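Local coordinates for protein serine protease MT3772 (Mycobacterium tuberculosis, PDB 3K6Y) that cleaves peptide bonds as a membrane-associated serine protease and is probably required for resistance of the bacterium to acid and oxidative stress, at residues 130-135 with 188-193. Sequence-based numbering, arbitrary orientation.
Sequences DVVVLG and IDLNGQ
With chi1 of 60°, I188 brings CG1 between its backbone N and carbonyl carbon, over the edge of strand 130-135, 3.6 Å from O of V132 and close to CB of that residue. From there CD1 of I188 reaches CD1 of L134 at 3.9 Å, the two side chains crossing at about a right angle. L134 gets there with CG anti to its carbonyl carbon and CD1 fully extended beyond it. L190 approaches from the turn: its CD1 meets CB of D130 at 4.0 Å, while CD2 lies near CG2 of V132.

Beneath this apolar layer, V132 and I188 form an antiparallel hydrogen-bonded pair. V132 N donates to I188 O at 3.0 Å, in the plane of that carbonyl; the return bond, from I188 N to V132 O, is 2.9 Å long and nearly straight at 170°. Past I188 the direct pairing gives way to water, which donates to D130 O at 2.7 Å and accepts only a weak bond from L190 N.

The chain then reverses through a type I turn, D189 to G192. OD2 of D189 receives Q193 N at 3.0 Å from above the carboxylate plane and N191 N in a weaker bond, so one carboxylate oxygen braces the hairpin between strands 186-188 and 194-201.

The pairing joins the first and fourth strands of the second six-stranded barrel of this chymotrypsin-like protease domain, closing the barrel. Helix 35-40 packs on I188 and L134, and the carboxylate of D130 turns to a salt bridge with R148. Two reciprocal backbone bonds thus satisfy the buried polar groups of V132 and I188 at the seam, while aliphatic contacts cover one face and the water-bridged end lies beside the exposed L190.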
ATOM      1  N   ASP A 130      34.296  11.875   6.767  1.00 19.86           N
ATOM      2  CA  ASP A 130      34.360  10.429   6.995  1.00 19.35           C
ATOM      3  C   ASP A 130      33.061   9.982   7.665  1.00 18.23           C
ATOM      4  O   ASP A 130      32.671  10.501   8.716  1.00 18.89           O
ATOM      5  CB  ASP A 130      35.491  10.037   7.959  1.00 20.11           C
ATOM      6  CG  ASP A 130      36.885  10.205   7.378  1.00 22.27           C
ATOM      7  OD1 ASP A 130      37.125   9.998   6.173  1.00 23.18           O
ATOM      8  OD2 ASP A 130      37.793  10.520   8.184  1.00 26.50           O
ATOM      9  N   VAL A 131      32.400   9.014   7.049  1.00 16.48           N
ATOM     10  CA  VAL A 131      31.141   8.460   7.557  1.00 16.16           C
ATOM     11  C   VAL A 131      31.138   6.952   7.293  1.00 15.18           C
ATOM     12  O   VAL A 131      31.991   6.439   6.558  1.00 15.76           O
ATOM     13  CB  VAL A 131      29.924   9.178   6.912  1.00 15.98           C
ATOM     14  CG1 VAL A 131      29.804  10.636   7.430  1.00 16.90           C
ATOM     15  CG2 VAL A 131      30.022   9.155   5.373  1.00 16.55           C
ATOM     16  N   VAL A 132      30.199   6.234   7.909  1.00 14.19           N
ATOM     17  CA  VAL A 132      30.177   4.788   7.787  1.00 14.12           C
ATOM     18  C   VAL A 132      28.755   4.309   7.534  1.00 13.17           C
ATOM     19  O   VAL A 132      27.818   4.706   8.220  1.00 13.49           O
ATOM     20  CB  VAL A 132      30.757   4.061   9.026  1.00 14.59           C
ATOM     21  CG1 VAL A 132      31.142   2.658   8.666  1.00 15.90           C
ATOM     22  CG2 VAL A 132      31.962   4.818   9.624  1.00 17.53           C
ATOM     23  N   VAL A 133      28.607   3.451   6.534  1.00 12.75           N
ATOM     24  CA  VAL A 133      27.349   2.763   6.259  1.00 13.32           C
ATOM     25  C   VAL A 133      27.339   1.467   7.065  1.00 13.34           C
ATOM     26  O   VAL A 133      28.279   0.682   6.977  1.00 14.07           O
ATOM     27  CB  VAL A 133      27.222   2.451   4.734  1.00 13.70           C
ATOM     28  CG1 VAL A 133      26.101   1.431   4.431  1.00 15.16           C
ATOM     29  CG2 VAL A 133      27.034   3.732   3.958  1.00 15.29           C
ATOM     30  N   LEU A 134      26.306   1.254   7.871  1.00 12.34           N
ATOM     31  CA  LEU A 134      26.225   0.030   8.676  1.00 12.32           C
ATOM     32  C   LEU A 134      25.035  -0.803   8.233  1.00 12.08           C
ATOM     33  O   LEU A 134      23.912  -0.295   8.169  1.00 11.88           O
ATOM     34  CB  LEU A 134      26.086   0.368  10.163  1.00 13.08           C
ATOM     35  CG  LEU A 134      27.148   1.302  10.732  1.00 14.16           C
ATOM     36  CD1 LEU A 134      26.852   1.522  12.214  1.00 14.27           C
ATOM     37  CD2 LEU A 134      28.537   0.728  10.537  1.00 15.76           C
ATOM     38  N   GLY A 135      25.257  -2.089   7.979  1.00 12.06           N
ATOM     39  CA  GLY A 135      24.136  -2.912   7.557  1.00 13.30           C
ATOM     40  C   GLY A 135      24.481  -4.361   7.349  1.00 12.61           C
ATOM     41  O   GLY A 135      25.535  -4.834   7.788  1.00 12.74           O
ATOM     42  N   ILE A 188      26.360   6.678   9.714  1.00 12.50           N
ATOM     43  CA  ILE A 188      26.777   7.307  10.966  1.00 13.79           C
ATOM     44  C   ILE A 188      27.995   8.178  10.783  1.00 14.75           C
ATOM     45  O   ILE A 188      28.827   7.957   9.900  1.00 15.20           O
ATOM     46  CB  ILE A 188      27.020   6.297  12.099  1.00 14.71           C
ATOM     47  CG1 ILE A 188      28.111   5.290  11.738  1.00 15.05           C
ATOM     48  CG2 ILE A 188      25.712   5.600  12.501  1.00 16.03           C
ATOM     49  CD1 ILE A 188      28.861   4.721  12.966  1.00 17.66           C
ATOM     50  N   ASP A 189      28.081   9.188  11.638  1.00 14.89           N
ATOM     51  CA  ASP A 189      29.298   9.987  11.745  1.00 17.05           C
ATOM     52  C   ASP A 189      30.237   9.336  12.756  1.00 17.46           C
ATOM     53  O   ASP A 189      29.923   8.316  13.361  1.00 16.65           O
ATOM     54  CB  ASP A 189      28.987  11.457  12.069  1.00 17.98           C
ATOM     55  CG  ASP A 189      28.351  11.668  13.436  1.00 19.31           C
ATOM     56  OD1 ASP A 189      27.749  12.754  13.606  1.00 23.62           O
ATOM     57  OD2 ASP A 189      28.467  10.813  14.345  1.00 18.37           O
ATOM     58  N   LEU A 190      31.401   9.944  12.964  1.00 19.69           N
ATOM     59  CA  LEU A 190      32.402   9.318  13.813  1.00 21.52           C
ATOM     60  C   LEU A 190      32.089   9.452  15.301  1.00 22.36           C
ATOM     61  O   LEU A 190      32.782   8.862  16.130  1.00 23.42           O
ATOM     62  CB  LEU A 190      33.796   9.855  13.488  1.00 22.12           C
ATOM     63  CG  LEU A 190      34.268   9.478  12.078  1.00 23.11           C
ATOM     64  CD1 LEU A 190      35.750   9.748  11.903  1.00 25.32           C
ATOM     65  CD2 LEU A 190      33.961   8.019  11.733  1.00 25.19           C
ATOM     66  N   ASN A 191      31.047  10.227  15.601  1.00 22.63           N
ATOM     67  CA  ASN A 191      30.474  10.345  16.936  1.00 22.89           C
ATOM     68  C   ASN A 191      29.435   9.254  17.206  1.00 21.86           C
ATOM     69  O   ASN A 191      28.899   9.167  18.307  1.00 22.55           O
ATOM     70  CB  ASN A 191      29.790  11.703  17.088  1.00 23.92           C
ATOM     71  CG  ASN A 191      30.761  12.850  17.101  1.00 26.82           C
ATOM     72  OD1 ASN A 191      31.847  12.753  17.664  1.00 29.89           O
ATOM     73  ND2 ASN A 191      30.373  13.949  16.482  1.00 29.80           N
ATOM     74  N   GLY A 192      29.119   8.437  16.203  1.00 19.86           N
ATOM     75  CA  GLY A 192      28.133   7.389  16.405  1.00 18.91           C
ATOM     76  C   GLY A 192      26.697   7.872  16.316  1.00 17.11           C
ATOM     77  O   GLY A 192      25.788   7.166  16.734  1.00 17.46           O
ATOM     78  N   GLN A 193      26.494   9.071  15.784  1.00 15.55           N
ATOM     79  CA  GLN A 193      25.155   9.600  15.594  1.00 15.64           C
ATOM     80  C   GLN A 193      24.711   9.355  14.166  1.00 14.44           C
ATOM     81  O   GLN A 193      25.534   9.220  13.245  1.00 14.41           O
ATOM     82  CB  GLN A 193      25.101  11.081  15.942  1.00 16.20           C
ATOM     83  CG  GLN A 193      25.500  11.334  17.404  1.00 19.77           C
ATOM     84  CD  GLN A 193      25.037  12.669  17.946  1.00 25.10           C
ATOM     85  OE1 GLN A 193      25.149  13.694  17.284  1.00 26.55           O
ATOM     86  NE2 GLN A 193      24.513  12.659  19.169  1.00 27.85           N
TER
HETATM   87  O   HOH W   1      31.913  12.355  10.514  1.00 29.47           O